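Local coordinates for putative HMP/thiamine permease protein YkoE (Bacillus subtilis, PDB 5EDL) that probably carries thiamine or its hydroxymethylpyrimidine precursor across the cell membrane as the substrate-binding S-component of an energy-coupling factor transporter, at residues A18-Y21 with L22-H26; L102-R105 with W106-S110; F126-D129 with L130-G134. All blocks are in the same frame, centred on the assembly; numbering follows the deposited sequence.

Interaction 1 (A18-Y21 with L22-H26); sequences AVVY and LLFTH. With VIB (3-(4-amino-2-methyl-pyrimidin-5-ylmethyl)-5-(2-hydroxy-ethyl)-4-methyl-thiazol-3-ium), chain B.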
loop_
_atom_site.group_PDB
_atom_site.type_symbol
_atom_site.label_atom_id
_atom_site.label_comp_id
_atom_site.label_asym_id
_atom_site.label_seq_id
_atom_site.Cartn_x
_atom_site.Cartn_y
_atom_site.Cartn_z
ATOM N N ALA A 18 -4.010 -1.582 -9.729
ATOM C CA ALA A 18 -3.262 -0.892 -10.775
ATOM C C ALA A 18 -4.179 0.082 -11.509
ATOM O O ALA A 18 -3.758 1.179 -11.878
ATOM C CB ALA A 18 -2.647 -1.870 -11.746
ATOM N N VAL A 19 -5.428 -0.324 -11.716
ATOM C CA VAL A 19 -6.419 0.538 -12.335
ATOM C C VAL A 19 -6.700 1.765 -11.464
ATOM O O VAL A 19 -6.748 2.886 -11.962
ATOM C CB VAL A 19 -7.732 -0.219 -12.607
ATOM C CG1 VAL A 19 -8.800 0.737 -13.126
ATOM C CG2 VAL A 19 -7.500 -1.353 -13.606
ATOM N N VAL A 20 -6.850 1.550 -10.160
ATOM C CA VAL A 20 -7.042 2.660 -9.227
ATOM C C VAL A 20 -5.841 3.604 -9.216
ATOM O O VAL A 20 -5.999 4.829 -9.274
ATOM C CB VAL A 20 -7.278 2.161 -7.784
ATOM C CG1 VAL A 20 -7.466 3.359 -6.830
ATOM C CG2 VAL A 20 -8.454 1.214 -7.726
ATOM N N TYR A 21 -4.644 3.028 -9.115
ATOM C CA TYR A 21 -3.395 3.786 -9.163
ATOM C C TYR A 21 -3.348 4.708 -10.394
ATOM O O TYR A 21 -2.955 5.865 -10.301
ATOM C CB TYR A 21 -2.178 2.850 -9.203
ATOM C CG TYR A 21 -1.822 2.165 -7.895
ATOM C CD1 TYR A 21 -2.678 2.198 -6.801
ATOM C CD2 TYR A 21 -0.613 1.500 -7.761
ATOM C CE1 TYR A 21 -2.336 1.584 -5.607
ATOM C CE2 TYR A 21 -0.260 0.889 -6.582
ATOM C CZ TYR A 21 -1.120 0.936 -5.512
ATOM O OH TYR A 21 -0.751 0.328 -4.357
ATOM N N LEU A 22 -3.728 4.174 -11.546
ATOM C CA LEU A 22 -3.638 4.931 -12.792
ATOM C C LEU A 22 -4.579 6.140 -12.780
ATOM O O LEU A 22 -4.220 7.226 -13.240
ATOM C CB LEU A 22 -3.955 4.030 -13.989
ATOM C CG LEU A 22 -3.881 4.687 -15.374
ATOM C CD1 LEU A 22 -2.505 5.302 -15.618
ATOM C CD2 LEU A 22 -4.220 3.675 -16.463
ATOM N N LEU A 23 -5.785 5.929 -12.266
ATOM C CA LEU A 23 -6.773 6.992 -12.131
ATOM C C LEU A 23 -6.236 8.116 -11.244
ATOM O O LEU A 23 -6.300 9.294 -11.604
ATOM C CB LEU A 23 -8.081 6.435 -11.558
ATOM C CG LEU A 23 -9.076 7.439 -10.967
ATOM C CD1 LEU A 23 -9.494 8.471 -11.998
ATOM C CD2 LEU A 23 -10.308 6.715 -10.412
ATOM N N PHE A 24 -5.681 7.743 -10.094
ATOM C CA PHE A 24 -5.127 8.729 -9.168
ATOM C C PHE A 24 -3.886 9.409 -9.715
ATOM O O PHE A 24 -3.631 10.572 -9.414
ATOM C CB PHE A 24 -4.823 8.084 -7.817
ATOM C CG PHE A 24 -6.012 8.037 -6.910
ATOM C CD1 PHE A 24 -6.252 9.064 -6.014
ATOM C CD2 PHE A 24 -6.906 6.991 -6.973
ATOM C CE1 PHE A 24 -7.353 9.038 -5.193
ATOM C CE2 PHE A 24 -8.004 6.959 -6.146
ATOM C CZ PHE A 24 -8.230 7.995 -5.261
ATOM N N THR A 25 -3.123 8.694 -10.531
ATOM C CA THR A 25 -1.978 9.310 -11.183
ATOM C C THR A 25 -2.434 10.442 -12.106
ATOM O O THR A 25 -1.833 11.526 -12.127
ATOM C CB THR A 25 -1.164 8.283 -11.974
ATOM O OG1 THR A 25 -0.398 7.507 -11.052
ATOM C CG2 THR A 25 -0.218 8.976 -12.961
ATOM N N HIS A 26 -3.502 10.194 -12.855
ATOM C CA HIS A 26 -4.047 11.226 -13.737
ATOM C C HIS A 26 -4.480 12.462 -12.926
ATOM O O HIS A 26 -4.123 13.583 -13.278
ATOM C CB HIS A 26 -5.206 10.661 -14.560
ATOM C CG HIS A 26 -4.759 9.917 -15.783
ATOM N ND1 HIS A 26 -4.084 10.529 -16.817
ATOM C CD2 HIS A 26 -4.883 8.613 -16.133
ATOM C CE1 HIS A 26 -3.811 9.635 -17.753
ATOM N NE2 HIS A 26 -4.285 8.465 -17.361
HETATM C CM2 VIB B . 2.699 2.809 -8.220
HETATM N N4A VIB B . 3.876 7.149 -6.290
HETATM C CM4 VIB B . 2.646 11.583 -7.767
HETATM O O1 VIB B . 6.157 12.152 -6.254
HETATM C C7 VIB B . 6.768 12.383 -7.508
HETATM C C6 VIB B . 5.679 12.510 -8.545
HETATM C C2 VIB B . 4.785 8.736 -9.344
HETATM S S1 VIB B . 5.833 9.899 -9.360
HETATM C C5 VIB B . 5.099 11.123 -8.756
HETATM C C4 VIB B . 3.759 10.732 -8.390
HETATM N N3 VIB B . 3.562 9.222 -8.771
HETATM C C7A VIB B . 2.287 8.545 -8.556
HETATM C C4A VIB B . 3.210 6.381 -7.319
HETATM N N3A VIB B . 3.252 5.047 -7.308
HETATM C C2A VIB B . 2.617 4.343 -8.285
HETATM N N1A VIB B . 1.922 5.001 -9.267
HETATM C C6A VIB B . 1.865 6.358 -9.292
HETATM C C5A VIB B . 2.516 7.044 -8.298
#
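Four successive backbone bonds tie A18-Y21 to L22-H26 in the i to i+4 pattern of an unbroken alpha-helix, the amides of L22, L23, F24 and T25 reaching the carbonyls of A18, V19, V20 and Y21. The tightest of them runs from T25 N to Y21 O at 2.8 Å.

One turn apart, V20 and F24 lie side by side and point the same way. The methyl V20 CG1 meets F24 CD2 at 3.7 Å, and it stands there because CG1 is anti to the backbone N (chi1 180°), next to the carbonyl carbon. The same edge of the phenyl ring approaches the backbone, V20 O lying in the ring plane 3.3 Å from F24 CD2. A branched aliphatic residue beside the edge of an aromatic one gives this part of the helix an apolar surface.

Y21 and T25, also one turn apart, belong instead to the thiamine pocket. Y21 CD2 comes within 3.6 Å of CM2, the methyl on the pyrimidine of the ligand, while T25 OG1 lies 3.1 Å from C6A of the same ring. A tyrosine suits this position because its ring touches the ligand while its hydroxyl extends beyond to E68 and the amide of V50. Threonine is compact enough to set its oxygen against the pyrimidine, and that oxygen is also hydrogen-bonded to E75, so the buried hydroxyls of both residues are satisfied.

Within helix 4-35, the side chains of A18, Y21 and L22 pack on helix 63-77, which carries both glutamates; small A18 touches V74. W47, in a loop, meets the Y21 ring edge-to-face and donates its indole N-H to Y21 O, while its side chain also touches F24 and T25.

Interaction 2 (L102-R105 with W106-S110); sequences LATR and WKAYS. With MPG ([(Z)-octadec-9-enyl] (2R)-2,3-bis(oxidanyl)propanoate), chain C.
W106 closes back over L102, the indole standing alongside the leucine with both side chains pointing the same way. L102 CA sits over one face of the six-membered ring, 4.0 Å from its centroid, in a CH-pi contact, and L102 CD1 touches W106 CH2 at 3.4 Å. The tryptophan turns back in this way because the helix ends in a Schellman motif: R105, with positive phi (62°), is its C-prime residue, W106 N bonds to F101 O, and R105 N to L102 O. A broad amphipathic indole suits such a place, covering the last helical turn while its N-H reaches E98 and its six-membered ring meets the lipid, W106 CZ2 lying 3.8 Å from C10 of the bound lipid's hydrocarbon tail.

K107 N donates to T104 O at 3.1 Å, closing a type I' turn. The lysine chain runs beside R105, its CD over the centre of the guanidinium face and NZ 3.7 Å from R105 NH2. The two charges probably repel, though on this exposed turn water can screen them.

At A108 the small methyl fits against T104, CB to CB 3.8 Å, and a water joins the same pair: A108 N donates to it at 2.9 Å, and it is hydrogen-bonded to T104 OG1, which also bonds to V100 O.

Y109 reaches back so that its hydroxyl donates to W106 O from above the carbonyl plane.

This tight connection joins helix 85-103 to helix 111-132, where V113 receives T104 and A108, while W106 rests on P61 and Y109 on R59, both in loops.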
loop_
_atom_site.group_PDB
_atom_site.type_symbol
_atom_site.label_atom_id
_atom_site.label_comp_id
_atom_site.label_asym_id
_atom_site.label_seq_id
_atom_site.Cartn_x
_atom_site.Cartn_y
_atom_site.Cartn_z
ATOM N N LEU A 102 9.478 -6.688 7.614
ATOM C CA LEU A 102 10.743 -7.325 7.957
ATOM C C LEU A 102 11.116 -7.022 9.412
ATOM O O LEU A 102 11.450 -7.926 10.184
ATOM C CB LEU A 102 11.861 -6.866 7.005
ATOM C CG LEU A 102 13.326 -7.119 7.395
ATOM C CD1 LEU A 102 13.635 -8.612 7.504
ATOM C CD2 LEU A 102 14.280 -6.444 6.412
ATOM N N ALA A 103 11.038 -5.750 9.788
ATOM C CA ALA A 103 11.455 -5.321 11.116
ATOM C C ALA A 103 10.635 -6.011 12.222
ATOM O O ALA A 103 11.120 -6.201 13.337
ATOM C CB ALA A 103 11.340 -3.818 11.236
ATOM N N THR A 104 9.394 -6.366 11.907
ATOM C CA THR A 104 8.507 -7.007 12.878
ATOM C C THR A 104 8.316 -8.495 12.547
ATOM O O THR A 104 7.350 -9.122 12.987
ATOM C CB THR A 104 7.134 -6.294 12.930
ATOM O OG1 THR A 104 6.571 -6.237 11.616
ATOM C CG2 THR A 104 7.278 -4.864 13.482
ATOM N N ARG A 105 9.215 -9.017 11.710
ATOM C CA ARG A 105 9.348 -10.449 11.432
ATOM C C ARG A 105 8.116 -11.070 10.793
ATOM O O ARG A 105 7.861 -12.273 10.954
ATOM C CB ARG A 105 9.693 -11.206 12.731
ATOM C CG ARG A 105 11.086 -10.882 13.275
ATOM C CD ARG A 105 11.258 -11.378 14.717
ATOM N NE ARG A 105 11.088 -12.826 14.823
ATOM C CZ ARG A 105 10.739 -13.468 15.935
ATOM N NH1 ARG A 105 10.505 -12.796 17.060
ATOM N NH2 ARG A 105 10.612 -14.788 15.920
ATOM N N TRP A 106 7.354 -10.245 10.082
ATOM C CA TRP A 106 6.146 -10.676 9.391
ATOM C C TRP A 106 5.162 -11.357 10.342
ATOM O O TRP A 106 4.343 -12.164 9.915
ATOM C CB TRP A 106 6.499 -11.607 8.222
ATOM C CG TRP A 106 7.440 -10.967 7.237
ATOM C CD1 TRP A 106 7.115 -10.071 6.239
ATOM C CD2 TRP A 106 8.859 -11.145 7.163
ATOM N NE1 TRP A 106 8.237 -9.694 5.568
ATOM C CE2 TRP A 106 9.323 -10.338 6.104
ATOM C CE3 TRP A 106 9.781 -11.919 7.877
ATOM C CZ2 TRP A 106 10.668 -10.280 5.744
ATOM C CZ3 TRP A 106 11.118 -11.859 7.516
ATOM C CH2 TRP A 106 11.546 -11.046 6.457
ATOM N N LYS A 107 5.234 -10.996 11.624
ATOM C CA LYS A 107 4.344 -11.546 12.650
ATOM C C LYS A 107 3.392 -10.516 13.257
ATOM O O LYS A 107 2.619 -10.855 14.144
ATOM C CB LYS A 107 5.161 -12.165 13.792
ATOM C CG LYS A 107 5.940 -13.407 13.431
ATOM C CD LYS A 107 6.908 -13.775 14.557
ATOM C CE LYS A 107 6.200 -13.833 15.899
ATOM N NZ LYS A 107 7.101 -14.280 17.002
ATOM N N ALA A 108 3.480 -9.262 12.824
ATOM C CA ALA A 108 2.687 -8.187 13.426
ATOM C C ALA A 108 1.828 -7.450 12.400
ATOM O O ALA A 108 2.348 -6.854 11.447
ATOM C CB ALA A 108 3.594 -7.203 14.137
ATOM N N TYR A 109 0.515 -7.464 12.605
ATOM C CA TYR A 109 -0.384 -6.846 11.638
ATOM C C TYR A 109 -1.425 -5.944 12.297
ATOM O O TYR A 109 -2.458 -5.643 11.709
ATOM C CB TYR A 109 -1.029 -7.940 10.776
ATOM C CG TYR A 109 0.039 -8.680 10.006
ATOM C CD1 TYR A 109 0.530 -8.177 8.811
ATOM C CD2 TYR A 109 0.617 -9.836 10.517
ATOM C CE1 TYR A 109 1.528 -8.819 8.126
ATOM C CE2 TYR A 109 1.630 -10.485 9.843
ATOM C CZ TYR A 109 2.076 -9.977 8.639
ATOM O OH TYR A 109 3.081 -10.611 7.947
ATOM N N SER A 110 -1.110 -5.471 13.501
ATOM C CA SER A 110 -1.930 -4.467 14.164
ATOM C C SER A 110 -1.906 -3.157 13.351
ATOM O O SER A 110 -1.002 -2.928 12.544
ATOM C CB SER A 110 -1.442 -4.223 15.600
ATOM O OG SER A 110 -0.215 -3.506 15.602
HETATM C C2 MPG C . 15.186 -1.716 3.415
HETATM C C3 MPG C . 14.879 -3.016 4.124
HETATM C C4 MPG C . 13.851 -3.794 3.332
HETATM C C5 MPG C . 14.515 -4.401 2.119
HETATM C C6 MPG C . 14.239 -5.884 2.076
HETATM C C7 MPG C . 12.801 -6.102 1.676
HETATM C C8 MPG C . 12.623 -7.515 1.169
HETATM C C9 MPG C . 12.408 -8.436 2.349
HETATM C C10 MPG C . 12.039 -9.728 2.197
HETATM C C11 MPG C . 11.814 -10.354 0.839
HETATM C C12 MPG C . 12.633 -11.625 0.766
HETATM C C13 MPG C . 12.096 -12.657 1.740
HETATM C C14 MPG C . 13.017 -12.835 2.931
HETATM C C15 MPG C . 12.991 -14.274 3.396
HETATM C C16 MPG C . 12.827 -14.323 4.898
HETATM C C17 MPG C . 12.620 -15.750 5.346
HETATM C C18 MPG C . 11.839 -15.745 6.641
HETATM O O1 MPG C . 15.667 0.190 4.758
HETATM C C1 MPG C . 16.245 -0.960 4.186
HETATM O O HOH W 1 4.790 -7.906 10.607
#

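Interaction 3 (F126-D129 with L130-G134); sequences FIYD and LFVSG. With VIB (3-(4-amino-2-methyl-pyrimidin-5-ylmethyl)-5-(2-hydroxy-ethyl)-4-methyl-thiazol-3-ium), chain B; MPG ([(Z)-octadec-9-enyl] (2R)-2,3-bis(oxidanyl)propanoate), chain D.
The end of helix 111-132 forms one wall of the thiamine site, where D129 and S133, one turn apart, act together. S133 OG donates to D129 OD1 at 2.6 Å, meeting that oxygen from above the carboxylate plane. The other oxygen, OD2, accepts the ligand hydroxyl O1 at 2.7 Å and forms a salt bridge with R150 of helix 140-170. S133 thus both lines the pocket and holds the carboxylate, whose rotation is probably restricted with both oxygens engaged; the short aspartate side chain presents OD2 to hydroxyl and guanidinium alike, and OD1 to S133.

S133 is also where the helix stops. Its amide still bonds to D129 O at 2.8 Å, but its backbone leaves helical angles, and G134 follows with positive phi.

Branched and aromatic I127, F131 and V132 suit the lipid-facing surface, whereas Y128 is buried between lipid and I89 of helix 85-103. V132 CB lies over one face of the Y128 ring, 4.1 Å from its centroid, a CH-pi contact made possible by the Y128 side chain leaving anti to the backbone N (chi1 171°). I127 CG2 meets the F131 ring at its edge, 3.7 Å from CE2, and touches lipid C5 at 3.5 Å.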
loop_
_atom_site.group_PDB
_atom_site.type_symbol
_atom_site.label_atom_id
_atom_site.label_comp_id
_atom_site.label_asym_id
_atom_site.label_seq_id
_atom_site.Cartn_x
_atom_site.Cartn_y
_atom_site.Cartn_z
ATOM N N PHE A 126 9.826 9.450 -0.907
ATOM C CA PHE A 126 10.327 10.822 -0.777
ATOM C C PHE A 126 11.821 10.865 -1.141
ATOM O O PHE A 126 12.283 11.771 -1.831
ATOM C CB PHE A 126 10.080 11.369 0.633
ATOM C CG PHE A 126 9.848 12.850 0.671
ATOM C CD1 PHE A 126 8.575 13.373 0.481
ATOM C CD2 PHE A 126 10.902 13.726 0.872
ATOM C CE1 PHE A 126 8.357 14.733 0.512
ATOM C CE2 PHE A 126 10.687 15.102 0.897
ATOM C CZ PHE A 126 9.413 15.604 0.721
ATOM N N ILE A 127 12.562 9.853 -0.703
ATOM C CA ILE A 127 13.959 9.724 -1.097
ATOM C C ILE A 127 14.080 9.658 -2.617
ATOM O O ILE A 127 14.885 10.388 -3.212
ATOM C CB ILE A 127 14.601 8.471 -0.485
ATOM C CG1 ILE A 127 14.689 8.623 1.038
ATOM C CG2 ILE A 127 15.964 8.222 -1.127
ATOM C CD1 ILE A 127 15.193 7.377 1.754
ATOM N N TYR A 128 13.268 8.794 -3.231
ATOM C CA TYR A 128 13.231 8.660 -4.683
ATOM C C TYR A 128 13.015 10.024 -5.362
ATOM O O TYR A 128 13.721 10.375 -6.309
ATOM C CB TYR A 128 12.125 7.683 -5.106
ATOM C CG TYR A 128 11.862 7.641 -6.599
ATOM C CD1 TYR A 128 10.956 8.516 -7.192
ATOM C CD2 TYR A 128 12.516 6.734 -7.413
ATOM C CE1 TYR A 128 10.711 8.487 -8.566
ATOM C CE2 TYR A 128 12.274 6.688 -8.787
ATOM C CZ TYR A 128 11.369 7.571 -9.355
ATOM O OH TYR A 128 11.128 7.539 -10.714
ATOM N N ASP A 129 12.047 10.786 -4.860
ATOM C CA ASP A 129 11.712 12.071 -5.467
ATOM C C ASP A 129 12.834 13.106 -5.375
ATOM O O ASP A 129 12.993 13.941 -6.269
ATOM C CB ASP A 129 10.441 12.632 -4.829
ATOM C CG ASP A 129 9.193 11.878 -5.266
ATOM O OD1 ASP A 129 9.209 11.243 -6.352
ATOM O OD2 ASP A 129 8.197 11.939 -4.525
ATOM N N LEU A 130 13.601 13.063 -4.289
ATOM C CA LEU A 130 14.757 13.946 -4.147
ATOM C C LEU A 130 15.831 13.630 -5.199
ATOM O O LEU A 130 16.581 14.502 -5.601
ATOM C CB LEU A 130 15.341 13.845 -2.734
ATOM C CG LEU A 130 14.505 14.519 -1.641
ATOM C CD1 LEU A 130 14.916 14.033 -0.253
ATOM C CD2 LEU A 130 14.623 16.060 -1.754
ATOM N N PHE A 131 15.896 12.377 -5.639
ATOM C CA PHE A 131 16.822 12.001 -6.701
ATOM C C PHE A 131 16.290 12.324 -8.093
ATOM O O PHE A 131 17.030 12.798 -8.955
ATOM C CB PHE A 131 17.146 10.505 -6.633
ATOM C CG PHE A 131 18.160 10.159 -5.589
ATOM C CD1 PHE A 131 19.514 10.361 -5.830
ATOM C CD2 PHE A 131 17.767 9.646 -4.367
ATOM C CE1 PHE A 131 20.454 10.049 -4.863
ATOM C CE2 PHE A 131 18.705 9.329 -3.396
ATOM C CZ PHE A 131 20.044 9.534 -3.639
ATOM N N VAL A 132 15.004 12.069 -8.298
ATOM C CA VAL A 132 14.473 11.949 -9.640
ATOM C C VAL A 132 13.459 13.021 -10.014
ATOM O O VAL A 132 13.431 13.456 -11.156
ATOM C CB VAL A 132 13.808 10.562 -9.841
ATOM C CG1 VAL A 132 13.081 10.512 -11.176
ATOM C CG2 VAL A 132 14.859 9.463 -9.768
ATOM N N SER A 133 12.644 13.442 -9.047
ATOM C CA SER A 133 11.424 14.191 -9.347
ATOM C C SER A 133 11.535 15.698 -9.117
ATOM O O SER A 133 10.519 16.392 -9.045
ATOM C CB SER A 133 10.263 13.639 -8.517
ATOM O OG SER A 133 10.303 12.225 -8.491
ATOM N N GLY A 134 12.765 16.190 -9.010
ATOM C CA GLY A 134 13.012 17.615 -8.865
ATOM C C GLY A 134 12.760 18.171 -7.473
ATOM O O GLY A 134 12.749 19.388 -7.295
HETATM C CM2 VIB B . 2.699 2.809 -8.220
HETATM N N4A VIB B . 3.876 7.149 -6.290
HETATM C CM4 VIB B . 2.646 11.583 -7.767
HETATM O O1 VIB B . 6.157 12.152 -6.254
HETATM C C7 VIB B . 6.768 12.383 -7.508
HETATM C C6 VIB B . 5.679 12.510 -8.545
HETATM C C2 VIB B . 4.785 8.736 -9.344
HETATM S S1 VIB B . 5.833 9.899 -9.360
HETATM C C5 VIB B . 5.099 11.123 -8.756
HETATM C C4 VIB B . 3.759 10.732 -8.390
HETATM N N3 VIB B . 3.562 9.222 -8.771
HETATM C C7A VIB B . 2.287 8.545 -8.556
HETATM C C4A VIB B . 3.210 6.381 -7.319
HETATM N N3A VIB B . 3.252 5.047 -7.308
HETATM C C2A VIB B . 2.617 4.343 -8.285
HETATM N N1A VIB B . 1.922 5.001 -9.267
HETATM C C6A VIB B . 1.865 6.358 -9.292
HETATM C C5A VIB B . 2.516 7.044 -8.298
HETATM C C2 MPG D . 16.844 5.445 -5.919
HETATM C C3 MPG D . 16.118 5.789 -4.634
HETATM C C4 MPG D . 16.523 4.810 -3.554
HETATM C C5 MPG D . 15.652 4.939 -2.319
HETATM C C6 MPG D . 15.976 3.784 -1.393
HETATM C C7 MPG D . 15.371 3.995 -0.017
HETATM C C8 MPG D . 14.139 3.128 0.170
HETATM C C9 MPG D . 14.461 1.879 0.963
HETATM C C10 MPG D . 14.056 1.760 2.247
HETATM C C11 MPG D . 13.272 2.872 2.919
HETATM C C12 MPG D . 13.701 3.015 4.365
HETATM C C13 MPG D . 12.514 3.412 5.214
HETATM O O1 MPG D . 16.304 5.689 -8.245
HETATM C C1 MPG D . 16.417 6.386 -7.021
HETATM C CXD MPG D . 16.311 6.122 -10.755
HETATM O O2 MPG D . 16.612 4.805 -11.149
HETATM C C21 MPG D . 16.950 7.089 -11.730
HETATM O O3 MPG D . 16.232 7.090 -12.946
HETATM O O4 MPG D . 17.711 7.203 -9.180
HETATM C CX3 MPG D . 16.833 6.381 -9.353
#

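In the fold
Interactions 1 and 3 are partly buried and lie on different helices, 4-35 and 111-132; both touch the same thiamine, the first at its pyrimidine, the second at its hydroxyethyl end. Their chemistry differs: in 18-26 a tyrosine ring and a threonine hydroxyl meet the ligand, with carboxylates of helix 63-77 behind them; in 126-134 a carboxylate meets it directly. Interaction 2 is a surface contact, about 28 Å centre to centre from both others and across the chain's centre from interaction 1. It is held by a turn, a water and an indole packed on a leucine, with like charges exposed alongside. Its loop leads into the helix that interaction 3 ends, and both touch lipid.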